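Local coordinates for protein prephenate dehydratase (Arthrobacter aurescens, PDB 3MWB) that probably catalyses the conversion of prephenate to phenylpyruvate, with loss of water and carbon dioxide, in L-phenylalanine biosynthesis, and binds phenylalanine in its ACT domain, at residues 98-102 against 103-107; 262-265 against 266-269. One frame throughout, in Å; residues are numbered along the deposited sequence. Where two conformers were deposited one is given.

Interaction 1 (98-102 against 103-107); sequences PGVEL and SDIKR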
loop_
_atom_site.group_PDB
_atom_site.type_symbol
_atom_site.label_atom_id
_atom_site.label_comp_id
_atom_site.label_asym_id
_atom_site.label_seq_id
_atom_site.Cartn_x
_atom_site.Cartn_y
_atom_site.Cartn_z
ATOM N N PRO A 98 -53.891 31.628 -8.605
ATOM C CA PRO A 98 -54.123 32.924 -9.262
ATOM C C PRO A 98 -54.730 33.985 -8.329
ATOM O O PRO A 98 -55.626 33.683 -7.534
ATOM C CB PRO A 98 -55.112 32.576 -10.380
ATOM C CG PRO A 98 -54.826 31.163 -10.705
ATOM C CD PRO A 98 -54.476 30.517 -9.386
ATOM N N GLY A 99 -54.239 35.219 -8.438
ATOM C CA GLY A 99 -54.741 36.330 -7.626
ATOM C C GLY A 99 -53.919 36.571 -6.373
ATOM O O GLY A 99 -53.941 37.665 -5.813
ATOM N N VAL A 100 -53.196 35.541 -5.932
ATOM C CA VAL A 100 -52.334 35.642 -4.757
ATOM C C VAL A 100 -51.011 36.322 -5.139
ATOM O O VAL A 100 -50.352 35.931 -6.108
ATOM C CB VAL A 100 -52.097 34.254 -4.079
ATOM C CG1 VAL A 100 -51.298 34.403 -2.785
ATOM C CG2 VAL A 100 -53.438 33.561 -3.786
ATOM N N GLU A 101 -50.647 37.355 -4.385
ATOM C CA GLU A 101 -49.422 38.112 -4.641
ATOM C C GLU A 101 -48.436 37.901 -3.498
ATOM O O GLU A 101 -48.795 37.321 -2.479
ATOM C CB GLU A 101 -49.745 39.605 -4.803
ATOM C CG GLU A 101 -50.907 39.912 -5.751
ATOM C CD GLU A 101 -50.527 39.865 -7.227
ATOM O OE1 GLU A 101 -49.581 39.131 -7.597
ATOM O OE2 GLU A 101 -51.189 40.568 -8.028
ATOM N N LEU A 102 -47.203 38.375 -3.668
ATOM C CA LEU A 102 -46.155 38.265 -2.640
ATOM C C LEU A 102 -46.599 38.704 -1.238
ATOM O O LEU A 102 -46.375 37.991 -0.262
ATOM C CB LEU A 102 -44.900 39.038 -3.067
ATOM C CG LEU A 102 -43.753 38.284 -3.746
ATOM C CD1 LEU A 102 -44.163 37.645 -5.077
ATOM C CD2 LEU A 102 -42.556 39.220 -3.950
ATOM N N SER A 103 -47.234 39.869 -1.152
ATOM C CA SER A 103 -47.758 40.392 0.118
ATOM C C SER A 103 -48.769 39.466 0.813
ATOM O O SER A 103 -48.967 39.567 2.025
ATOM C CB SER A 103 -48.373 41.778 -0.087
ATOM O OG SER A 103 -49.240 41.786 -1.205
ATOM N N ASP A 104 -49.389 38.564 0.055
ATOM C CA ASP A 104 -50.393 37.635 0.605
ATOM C C ASP A 104 -49.835 36.351 1.224
ATOM O O ASP A 104 -50.606 35.537 1.733
ATOM C CB ASP A 104 -51.419 37.255 -0.463
ATOM C CG ASP A 104 -52.167 38.443 -1.007
ATOM O OD1 ASP A 104 -52.618 39.295 -0.206
ATOM O OD2 ASP A 104 -52.316 38.515 -2.246
ATOM N N ILE A 105 -48.513 36.162 1.183
ATOM C CA ILE A 105 -47.891 34.903 1.624
ATOM C C ILE A 105 -47.340 34.963 3.053
ATOM O O ILE A 105 -46.415 35.736 3.347
ATOM C CB ILE A 105 -46.766 34.472 0.662
ATOM C CG1 ILE A 105 -47.328 34.220 -0.740
ATOM C CG2 ILE A 105 -46.029 33.228 1.212
ATOM C CD1 ILE A 105 -46.265 34.118 -1.821
ATOM N N LYS A 106 -47.922 34.158 3.941
ATOM C CA LYS A 106 -47.415 34.029 5.307
ATOM C C LYS A 106 -46.771 32.664 5.529
ATOM O O LYS A 106 -45.887 32.519 6.379
ATOM C CB LYS A 106 -48.525 34.292 6.338
ATOM N N ARG A 107 -47.187 31.676 4.737
ATOM C CA ARG A 107 -46.708 30.305 4.875
ATOM C C ARG A 107 -46.331 29.658 3.527
ATOM O O ARG A 107 -47.091 29.742 2.563
ATOM C CB ARG A 107 -47.757 29.459 5.617
#
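The short 3-10 turn in which D104 folds back onto E101 lies in the loop joining strand 93-96 to strand 107-110, in the prephenate dehydratase domain with its periplasmic-binding-protein-like fold. Two backbone bonds three residues apart form the turn: D104 N donates to E101 O at 2.9 Å, and I105 N to L102 O at 3.2 Å. The D104 carboxylate returns the bond, accepting from E101 N. With chi1 at -60°, its CG stands beside D104's own backbone N and anti to the carbonyl carbon, which brings OD2 within 3.0 Å of E101 N, in a nearly straight bond (168°) that meets the oxygen on its anti side, somewhat out of the carboxylate plane. E101 is therefore gripped at both its N-H and its C=O by one residue, a task well suited to the short side chain of aspartate. V100 reaches the same residue with its CG1 methyl, 3.7 Å from D104 CB. Further back, G99 has a positive phi at which a side chain would collide with the carbonyl O of P98, hence glycine. On the inner side of the loop, I105 lays CG1 3.8 Å from E101 O and, with L102, packs on L170 of strand 168-171. Cutting I105 back to an alanine would probably open a gap against L170 and take away part of that residue's apolar cover. The E101 side chain bends away, keeping OE1 6.0 Å from D104 OD2; the N-H bond probably favours a charged D104, while this second carboxylate would slightly oppose it.

Interaction 2 (262-265 against 266-269); sequences DALA and GLHR
In the conformer described, one of two deposited, R269 lies back along its own helix over A265 and G266. A bend at chi3 (-53°) turns the guanidinium so that G266 CA lies 3.5 Å above one face, offset toward the rim, and NH1 comes within 3.6 Å of A265 CB. The small methyl and the glycine let the flat group lie close to the backbone. At its edge, NH2 of this conformer donates to a water at 2.9 Å, and that water donates in turn to D262 O at 3.0 Å, a carbonyl that also accepts the helical bond from G266 N. Beneath these side chains run regular i to i+4 bonds; L267 N meets A263 O at 3.0 Å. The helix, 258-270, is the second of the two that cover the four-stranded antiparallel sheet of the ACT domain, in a beta-alpha-beta-beta-alpha-beta order. Its inner side is apolar: CD2 of L264 approaches CD1 of L267 at 4.4 Å, and both leucines pack on V204 of strand 200-207. L267 also fits against I219 and F223 of helix 215-224, with A263 on F223 beside it. The other side faces a second subunit, where R269, again as described, makes a cation-pi contact with F299 of that chain, H268 brings its ring to W305 of that chain, and A265 packs on its V306. The D262 carboxylate forms a salt bridge with R226 of its own chain.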
loop_
_atom_site.group_PDB
_atom_site.type_symbol
_atom_site.label_atom_id
_atom_site.label_comp_id
_atom_site.label_asym_id
_atom_site.label_seq_id
_atom_site.Cartn_x
_atom_site.Cartn_y
_atom_site.Cartn_z
ATOM N N ASP A 262 -9.899 -6.689 -15.098
ATOM C CA ASP A 262 -8.884 -7.177 -14.178
ATOM C C ASP A 262 -9.170 -6.750 -12.735
ATOM O O ASP A 262 -9.119 -7.579 -11.827
ATOM C CB ASP A 262 -7.485 -6.746 -14.616
ATOM C CG ASP A 262 -6.418 -7.721 -14.170
ATOM O OD1 ASP A 262 -6.505 -8.911 -14.572
ATOM O OD2 ASP A 262 -5.489 -7.298 -13.430
ATOM N N ALA A 263 -9.502 -5.473 -12.537
ATOM C CA ALA A 263 -9.904 -4.953 -11.220
ATOM C C ALA A 263 -11.117 -5.681 -10.661
ATOM O O ALA A 263 -11.118 -6.034 -9.496
ATOM C CB ALA A 263 -10.168 -3.440 -11.276
ATOM N N LEU A 264 -12.139 -5.901 -11.498
ATOM C CA LEU A 264 -13.322 -6.641 -11.088
ATOM C C LEU A 264 -12.945 -8.040 -10.571
ATOM O O LEU A 264 -13.502 -8.498 -9.571
ATOM C CB LEU A 264 -14.366 -6.737 -12.229
ATOM C CG LEU A 264 -15.036 -5.401 -12.640
ATOM C CD1 LEU A 264 -15.798 -5.545 -13.979
ATOM C CD2 LEU A 264 -15.959 -4.828 -11.522
ATOM N N ALA A 265 -12.027 -8.710 -11.253
ATOM C CA ALA A 265 -11.571 -10.035 -10.790
ATOM C C ALA A 265 -10.896 -9.943 -9.426
ATOM O O ALA A 265 -11.128 -10.792 -8.555
ATOM C CB ALA A 265 -10.656 -10.692 -11.804
ATOM N N GLY A 266 -10.095 -8.907 -9.235
ATOM C CA GLY A 266 -9.397 -8.675 -7.941
ATOM C C GLY A 266 -10.378 -8.477 -6.804
ATOM O O GLY A 266 -10.159 -8.951 -5.681
ATOM N N LEU A 267 -11.466 -7.766 -7.108
ATOM C CA LEU A 267 -12.530 -7.474 -6.146
ATOM C C LEU A 267 -13.242 -8.754 -5.745
ATOM O O LEU A 267 -13.492 -8.973 -4.579
ATOM C CB LEU A 267 -13.543 -6.468 -6.736
ATOM C CG LEU A 267 -13.131 -5.005 -6.885
ATOM C CD1 LEU A 267 -14.253 -4.219 -7.537
ATOM C CD2 LEU A 267 -12.766 -4.377 -5.543
ATOM N N HIS A 268 -13.582 -9.583 -6.726
ATOM C CA HIS A 268 -14.275 -10.840 -6.473
ATOM C C HIS A 268 -13.410 -11.763 -5.591
ATOM O O HIS A 268 -13.929 -12.402 -4.664
ATOM C CB HIS A 268 -14.655 -11.514 -7.794
ATOM C CG HIS A 268 -15.455 -12.765 -7.629
ATOM N ND1 HIS A 268 -16.818 -12.813 -7.854
ATOM C CD2 HIS A 268 -15.084 -14.027 -7.311
ATOM C CE1 HIS A 268 -17.254 -14.040 -7.650
ATOM N NE2 HIS A 268 -16.223 -14.798 -7.322
ATOM N N ARG A 269 -12.101 -11.819 -5.864
ATOM C CA ARG A 269 -11.209 -12.649 -5.053
ATOM C C ARG A 269 -11.263 -12.253 -3.569
ATOM O O ARG A 269 -11.377 -13.124 -2.707
ATOM C CB ARG A 269 -9.775 -12.669 -5.622
ATOM C CG ARG A 269 -9.675 -13.425 -6.960
ATOM C CD ARG A 269 -8.245 -13.609 -7.484
ATOM N NE ARG A 269 -7.450 -12.377 -7.578
ATOM C CZ ARG A 269 -7.334 -11.626 -8.669
ATOM N NH1 ARG A 269 -7.994 -11.943 -9.784
ATOM N NH2 ARG A 269 -6.555 -10.551 -8.648
HETATM O O HOH W 1 -7.048 -9.665 -11.344
#

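How the interactions relate
Following the chain from the N terminus, interaction 1 comes first, in the loop between strands 93-96 and 107-110 of the dehydratase region, where it closes a tight turn in the connection between two inner strands of a five-stranded mixed sheet. Interaction 2 opens much later, within helix 258-270 of the ACT domain, and closes only successive helical turns. The two are in series, neither nesting nor crossing. The centres of interactions 1 and 2 stand about 59 Å apart, and the two lie on opposite sides of the chain's centre. One shapes a surface connection between two strands; the other belongs to a helix set between the ACT sheet and a second subunit.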